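PDB 6B4E: mRNA export factor GLE1 from Saccharomyces cerevisiae, which acts in mRNA export as a nuclear pore complex component, binds inositol hexakisphosphate and has enzyme activator activity. Local coordinates for residues T170-D173 with E174-G178. Sequence-based numbering, arbitrary orientation.
Sequences TSYD and ERMGG
Y172 and M176 meet one turn apart on helix 169-188. M176 lays CG over one face of the Y172 ring, 3.8 Å from the ring centroid and 15° off its normal. The sulfur sits obliquely: M176 SD is 4.4 Å from the Y172 ring centroid, which makes this a Met-aromatic contact. Y172 CG is anti to its own backbone N (chi1 174°), which turns the ring along the helix toward M176. The M176 chain bends at chi2 and chi3, which brings M176 CE to 4.0 Å from Y172 CE1. R175 approaches the same ring at its edge. R175 NH2 lies 3.7 Å from Y172 CD1, and the guanidinium and ring planes are 70° apart.

E174 runs extended beside T170, with E174 OE2 3.7 Å from T170 CG2.

Polar ends are held from outside. R175 forms salt bridges with E98 and E167, and E174 OE1 forms one with R102. Y172 stacks on W158 and its OH hydrogen-bonds to M156 O, while D173 hydrogen-bonds through OD1 to N225 and through OD2 to T226. With an alanine at Y172, M176 would probably lose its aromatic partner, W158 its stack and M156 O its hydrogen bond.

Backbone hydrogen bonds join the turns. E174 N donates to T170 O at 2.9 Å, and M176 N to Y172 O at 2.9 Å. R175 and G177 bond likewise to S171 and D173.

These i to i+4 bonds are those of a regular alpha helix, here the first turns of helix 169-188, mostly buried at this contact, in the all-helical C-terminal domain of GLE1.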
loop_
_atom_site.group_PDB
_atom_site.type_symbol
_atom_site.label_atom_id
_atom_site.label_comp_id
_atom_site.label_asym_id
_atom_site.label_seq_id
_atom_site.Cartn_x
_atom_site.Cartn_y
_atom_site.Cartn_z
ATOM N N THR A 170 11.940 -8.245 -12.669
ATOM C CA THR A 170 12.579 -7.514 -11.579
ATOM C C THR A 170 12.032 -6.093 -11.474
ATOM O O THR A 170 11.771 -5.596 -10.373
ATOM C CB THR A 170 14.091 -7.504 -11.790
ATOM O OG1 THR A 170 14.601 -8.829 -11.565
ATOM C CG2 THR A 170 14.774 -6.544 -10.818
ATOM N N SER A 171 11.848 -5.432 -12.614
ATOM C CA SER A 171 11.319 -4.069 -12.613
ATOM C C SER A 171 9.936 -4.030 -11.973
ATOM O O SER A 171 9.672 -3.235 -11.064
ATOM C CB SER A 171 11.275 -3.553 -14.052
ATOM O OG SER A 171 10.673 -2.285 -14.137
ATOM N N TYR A 172 9.048 -4.905 -12.432
ATOM C CA TYR A 172 7.694 -4.952 -11.899
ATOM C C TYR A 172 7.699 -5.284 -10.417
ATOM O O TYR A 172 7.034 -4.616 -9.612
ATOM C CB TYR A 172 6.884 -5.980 -12.679
ATOM C CG TYR A 172 5.499 -6.228 -12.140
ATOM C CD1 TYR A 172 4.455 -5.339 -12.379
ATOM C CD2 TYR A 172 5.223 -7.375 -11.406
ATOM C CE1 TYR A 172 3.168 -5.591 -11.875
ATOM C CE2 TYR A 172 3.951 -7.639 -10.926
ATOM C CZ TYR A 172 2.933 -6.747 -11.151
ATOM O OH TYR A 172 1.690 -7.047 -10.639
ATOM N N ASP A 173 8.422 -6.332 -10.036
ATOM C CA ASP A 173 8.410 -6.757 -8.640
ATOM C C ASP A 173 8.921 -5.656 -7.727
ATOM O O ASP A 173 8.350 -5.413 -6.659
ATOM C CB ASP A 173 9.248 -8.026 -8.455
ATOM C CG ASP A 173 8.560 -9.272 -9.008
ATOM O OD1 ASP A 173 9.259 -10.285 -9.214
ATOM O OD2 ASP A 173 7.345 -9.230 -9.256
ATOM N N GLU A 174 10.003 -4.984 -8.120
ATOM C CA GLU A 174 10.595 -3.990 -7.233
ATOM C C GLU A 174 9.717 -2.753 -7.128
ATOM O O GLU A 174 9.604 -2.172 -6.038
ATOM C CB GLU A 174 12.008 -3.654 -7.683
ATOM C CG GLU A 174 12.994 -4.812 -7.419
ATOM C CD GLU A 174 14.458 -4.461 -7.655
ATOM O OE1 GLU A 174 14.745 -3.350 -8.145
ATOM O OE2 GLU A 174 15.329 -5.304 -7.348
ATOM N N ARG A 175 9.032 -2.383 -8.215
ATOM C CA ARG A 175 8.018 -1.332 -8.140
ATOM C C ARG A 175 6.880 -1.712 -7.190
ATOM O O ARG A 175 6.446 -0.900 -6.361
ATOM C CB ARG A 175 7.451 -1.028 -9.532
ATOM C CG ARG A 175 8.400 -0.351 -10.465
ATOM C CD ARG A 175 7.683 0.245 -11.677
ATOM N NE ARG A 175 6.840 -0.712 -12.406
ATOM C CZ ARG A 175 5.507 -0.777 -12.335
ATOM N NH1 ARG A 175 4.823 0.061 -11.564
ATOM N NH2 ARG A 175 4.840 -1.678 -13.048
ATOM N N MET A 176 6.359 -2.938 -7.311
ATOM C CA MET A 176 5.255 -3.328 -6.442
ATOM C C MET A 176 5.699 -3.316 -4.983
ATOM O O MET A 176 4.952 -2.874 -4.099
ATOM C CB MET A 176 4.721 -4.716 -6.818
ATOM C CG MET A 176 4.123 -4.823 -8.211
ATOM S SD MET A 176 2.740 -3.708 -8.506
ATOM C CE MET A 176 3.587 -2.432 -9.441
ATOM N N GLY A 177 6.916 -3.788 -4.716
ATOM C CA GLY A 177 7.381 -3.846 -3.339
ATOM C C GLY A 177 7.543 -2.466 -2.738
ATOM O O GLY A 177 7.178 -2.235 -1.579
ATOM N N GLY A 178 8.030 -1.516 -3.539
ATOM C CA GLY A 178 8.191 -0.162 -3.044
ATOM C C GLY A 178 6.858 0.489 -2.730
ATOM O O GLY A 178 6.692 1.122 -1.680
#